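Local coordinates for tail spike protein gp49 (Pseudomonas phage LKA1, PDB 4RU4), which forms the trimeric tailspike of the phage and acts as a lyase on the O-specific polysaccharide of its Pseudomonas host, at residues I356-H360 against C361-N365; A490-P493 against S494-L498. All blocks are in the same frame, centred on the assembly; numbering follows the deposited sequence.

Interaction 1 of 2, residues I356-H360 against C361-N365; sequences ISYRH and CTITN
At a corner of a parallel beta-helix, where strand 356-359 gives way to strand 362-364, Cys361 and Ile363 both pack against Tyr358. The thiol of Cys361 comes up at the edge of the Tyr358 ring, near the ring plane, with SG 4.3 Å from CD2. From an oblique direction the methyl tip of Ile363 reaches the same ring carbon, CD1 lying 4.2 Å from Tyr358 CD2; the outer bond of the isoleucine is fully extended (chi2 175°), which carries CD1 across to the tyrosine. A small, weakly polar thiol and an aliphatic methyl both fit against the tyrosine ring at this junction between successive strands.

His360 makes the bend. Its backbone adopts the left-handed helical region (phi 52°), as is common at such corners of the pectate lyase type of right-handed beta-helix, and the chain swings round so that Cys361 SG rests 3.7 Å from Arg359 O. Tyr358 is also bound into the coil: its ring meets that of Tyr340, the planes at about 5°, and its OH bonds to Thr350 O. His360 instead serves the trimer, with NE2 hydrogen-bonded to Asp385 of the second subunit and its ring edge-to-face with His360 of both other subunits. The Arg359 guanidinium, salt-bridged to Glu341, has one face over Ser357, whose CB stands 3.9 Å from its plane.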
loop_
_atom_site.group_PDB
_atom_site.type_symbol
_atom_site.label_atom_id
_atom_site.label_comp_id
_atom_site.label_asym_id
_atom_site.label_seq_id
_atom_site.Cartn_x
_atom_site.Cartn_y
_atom_site.Cartn_z
ATOM N N ILE B 356 2.861 -6.681 -14.573
ATOM C CA ILE B 356 3.231 -7.163 -13.241
ATOM C C ILE B 356 3.758 -6.004 -12.379
ATOM O O ILE B 356 4.516 -5.170 -12.862
ATOM C CB ILE B 356 4.353 -8.182 -13.374
ATOM C CG1 ILE B 356 3.914 -9.365 -14.254
ATOM C CG2 ILE B 356 4.878 -8.608 -11.983
ATOM C CD1 ILE B 356 2.648 -10.083 -13.828
ATOM N N SER B 357 3.367 -5.942 -11.100
ATOM C CA SER B 357 3.819 -4.835 -10.255
ATOM C C SER B 357 4.289 -5.360 -8.904
ATOM O O SER B 357 3.764 -6.380 -8.414
ATOM C CB SER B 357 2.697 -3.809 -10.049
ATOM O OG SER B 357 2.006 -3.550 -11.268
ATOM N N TYR B 358 5.275 -4.668 -8.330
ATOM C CA TYR B 358 5.642 -4.789 -6.918
ATOM C C TYR B 358 5.352 -3.431 -6.297
ATOM O O TYR B 358 5.815 -2.410 -6.817
ATOM C CB TYR B 358 7.136 -5.143 -6.774
ATOM C CG TYR B 358 7.401 -6.545 -7.229
ATOM C CD1 TYR B 358 7.548 -6.834 -8.577
ATOM C CD2 TYR B 358 7.440 -7.601 -6.311
ATOM C CE1 TYR B 358 7.759 -8.157 -9.018
ATOM C CE2 TYR B 358 7.626 -8.913 -6.734
ATOM C CZ TYR B 358 7.795 -9.182 -8.094
ATOM O OH TYR B 358 7.968 -10.480 -8.537
ATOM N N ARG B 359 4.585 -3.399 -5.206
ATOM C CA ARG B 359 4.166 -2.131 -4.605
ATOM C C ARG B 359 4.463 -2.119 -3.118
ATOM O O ARG B 359 3.974 -2.989 -2.386
ATOM C CB ARG B 359 2.665 -1.915 -4.770
ATOM C CG ARG B 359 2.170 -2.033 -6.213
ATOM C CD ARG B 359 0.646 -1.887 -6.263
ATOM N NE ARG B 359 0.180 -1.559 -7.610
ATOM C CZ ARG B 359 -0.506 -2.372 -8.411
ATOM N NH1 ARG B 359 -0.859 -3.592 -8.012
ATOM N NH2 ARG B 359 -0.865 -1.950 -9.623
ATOM N N HIS B 360 5.223 -1.120 -2.671
ATOM C CA HIS B 360 5.529 -1.005 -1.239
ATOM C C HIS B 360 6.097 -2.309 -0.682
ATOM O O HIS B 360 5.772 -2.700 0.449
ATOM C CB HIS B 360 4.277 -0.562 -0.463
ATOM C CG HIS B 360 4.000 0.918 -0.567
ATOM N ND1 HIS B 360 2.787 1.489 -0.235
ATOM C CD2 HIS B 360 4.797 1.941 -0.968
ATOM C CE1 HIS B 360 2.846 2.797 -0.435
ATOM N NE2 HIS B 360 4.059 3.099 -0.863
ATOM N N CYS B 361 6.947 -2.968 -1.476
ATOM C CA CYS B 361 7.719 -4.110 -0.994
ATOM C C CYS B 361 9.115 -3.707 -0.541
ATOM O O CYS B 361 9.698 -2.735 -1.047
ATOM C CB CYS B 361 7.871 -5.160 -2.091
ATOM S SG CYS B 361 6.291 -5.899 -2.520
ATOM N N THR B 362 9.671 -4.481 0.390
ATOM C CA THR B 362 11.092 -4.371 0.708
ATOM C C THR B 362 11.726 -5.638 0.148
ATOM O O THR B 362 11.264 -6.751 0.457
ATOM C CB THR B 362 11.315 -4.299 2.245
ATOM O OG1 THR B 362 10.495 -3.248 2.773
ATOM C CG2 THR B 362 12.773 -4.015 2.595
ATOM N N ILE B 363 12.769 -5.483 -0.668
ATOM C CA ILE B 363 13.344 -6.627 -1.395
ATOM C C ILE B 363 14.862 -6.590 -1.283
ATOM O O ILE B 363 15.475 -5.551 -1.568
ATOM C CB ILE B 363 12.939 -6.612 -2.915
ATOM C CG1 ILE B 363 11.457 -6.230 -3.101
ATOM C CG2 ILE B 363 13.264 -7.983 -3.574
ATOM C CD1 ILE B 363 11.006 -6.081 -4.583
ATOM N N THR B 364 15.476 -7.694 -0.846
ATOM C CA THR B 364 16.929 -7.802 -0.857
ATOM C C THR B 364 17.438 -8.643 -2.028
ATOM O O THR B 364 16.664 -9.265 -2.734
ATOM C CB THR B 364 17.480 -8.429 0.432
ATOM O OG1 THR B 364 17.038 -9.788 0.511
ATOM C CG2 THR B 364 17.030 -7.668 1.656
ATOM N N ASN B 365 18.759 -8.655 -2.234
ATOM C CA ASN B 365 19.347 -9.325 -3.403
ATOM C C ASN B 365 19.320 -10.844 -3.352
ATOM O O ASN B 365 19.322 -11.464 -2.267
ATOM C CB ASN B 365 20.806 -8.878 -3.548
ATOM C CG ASN B 365 21.641 -9.179 -2.287
ATOM O OD1 ASN B 365 21.528 -8.482 -1.265
ATOM N ND2 ASN B 365 22.503 -10.190 -2.375
#

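Interaction 2 of 2, residues A490-P493 against S494-L498; sequences AGLP and SGITL
Ile496 folds back onto Pro493 across a type II beta turn, Pro493 to Ile496, in the loop that leads from strand 484-487 to strand 497-501 of the parallel beta-helix. Followed outward, the isoleucine first passes the proline carbonyl: CB is 4.0 Å from Pro493 O. There it branches. CG2 turns to the pyrrolidine ring, 3.8 Å from Pro493 CG and 3.9 Å from Pro493 CD, so a methyl meets the ring's methylene carbons, and the two side chains cross at about a right angle. CG1 takes the other direction, between the backbone N and the carbonyl carbon (chi1 69°), and leads to CD1, which looks across the turn to Leu492 CD1 at 4.4 Å, a looser apolar contact. Leu492 and Ile496 are both buried, and both pack on Val469 of strand 468-474.

Residue choice follows the turn. Gly495 fills its third position with a positive phi of 97°, where a CB would press on the carbonyl oxygen of Ser494, while the CB of exposed Ser494 points away from the residues before it. Nearby, Leu492 O accepts a hydrogen bond from Arg537 NH2. Pro493 O is less well provided for: it is buried without a polar partner in the model, with Ile496 CG1 3.6 Å and Ile496 CG2 3.5 Å from it.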
loop_
_atom_site.group_PDB
_atom_site.type_symbol
_atom_site.label_atom_id
_atom_site.label_comp_id
_atom_site.label_asym_id
_atom_site.label_seq_id
_atom_site.Cartn_x
_atom_site.Cartn_y
_atom_site.Cartn_z
ATOM N N ALA B 490 17.646 11.005 -6.389
ATOM C CA ALA B 490 18.442 11.566 -5.306
ATOM C C ALA B 490 19.612 10.619 -5.012
ATOM O O ALA B 490 19.455 9.402 -5.103
ATOM C CB ALA B 490 17.566 11.769 -4.046
ATOM N N GLY B 491 20.790 11.173 -4.717
ATOM C CA GLY B 491 21.918 10.385 -4.278
ATOM C C GLY B 491 22.910 9.896 -5.328
ATOM O O GLY B 491 23.738 9.047 -5.025
ATOM N N LEU B 492 22.818 10.402 -6.560
ATOM C CA LEU B 492 23.755 10.005 -7.599
ATOM C C LEU B 492 25.083 10.672 -7.318
ATOM O O LEU B 492 25.135 11.895 -7.060
ATOM C CB LEU B 492 23.267 10.461 -8.979
ATOM C CG LEU B 492 22.004 9.790 -9.507
ATOM C CD1 LEU B 492 21.573 10.443 -10.835
ATOM C CD2 LEU B 492 22.236 8.273 -9.653
ATOM N N PRO B 493 26.170 9.894 -7.357
ATOM C CA PRO B 493 27.466 10.525 -7.140
ATOM C C PRO B 493 28.013 11.130 -8.439
ATOM O O PRO B 493 27.555 10.798 -9.542
ATOM C CB PRO B 493 28.340 9.364 -6.663
ATOM C CG PRO B 493 27.788 8.189 -7.343
ATOM C CD PRO B 493 26.280 8.431 -7.484
ATOM N N SER B 494 28.981 12.031 -8.312
ATOM C CA SER B 494 29.545 12.663 -9.502
ATOM C C SER B 494 30.310 11.651 -10.368
ATOM O O SER B 494 30.884 10.674 -9.870
ATOM C CB SER B 494 30.437 13.857 -9.122
ATOM O OG SER B 494 31.603 13.430 -8.442
ATOM N N GLY B 495 30.287 11.873 -11.673
ATOM C CA GLY B 495 31.041 11.032 -12.593
ATOM C C GLY B 495 30.250 9.919 -13.252
ATOM O O GLY B 495 30.739 9.306 -14.206
ATOM N N ILE B 496 29.035 9.656 -12.780
ATOM C CA ILE B 496 28.235 8.577 -13.396
ATOM C C ILE B 496 27.761 8.908 -14.823
ATOM O O ILE B 496 27.772 10.059 -15.246
ATOM C CB ILE B 496 27.067 8.087 -12.460
ATOM C CG1 ILE B 496 25.941 9.124 -12.271
ATOM C CG2 ILE B 496 27.650 7.681 -11.082
ATOM C CD1 ILE B 496 24.912 9.296 -13.433
ATOM N N THR B 497 27.378 7.879 -15.559
ATOM C CA THR B 497 26.779 8.028 -16.879
ATOM C C THR B 497 25.272 7.813 -16.732
ATOM O O THR B 497 24.840 6.815 -16.177
ATOM C CB THR B 497 27.360 6.978 -17.834
ATOM O OG1 THR B 497 28.771 7.238 -18.002
ATOM C CG2 THR B 497 26.640 7.007 -19.186
ATOM N N LEU B 498 24.467 8.731 -17.241
ATOM C CA LEU B 498 23.023 8.604 -17.075
ATOM C C LEU B 498 22.462 7.421 -17.851
ATOM O O LEU B 498 21.659 6.644 -17.331
ATOM C CB LEU B 498 22.319 9.903 -17.516
ATOM C CG LEU B 498 22.575 11.091 -16.605
ATOM C CD1 LEU B 498 22.271 12.377 -17.340
ATOM C CD2 LEU B 498 21.707 10.928 -15.354
#

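Overall arrangement
Interactions 1 and 2 are both local bends between successive strands of one beta-helix, met in series along the chain. Their centres are 23 Å apart and their nearest atoms about 16 Å, so they do not touch. Strand 356-359 of interaction 1 is joined through parallel neighbours 380-385, 420-425 and 452-463 to strand 484-487, which leads into interaction 2. The two also differ in place: interaction 1 is buried, with its centre 9 Å from that of the chain, whereas interaction 2 is partly exposed and 29 Å out. Both touch the second subunit, and neither belongs to the calcium site at Gly368 and Asp394.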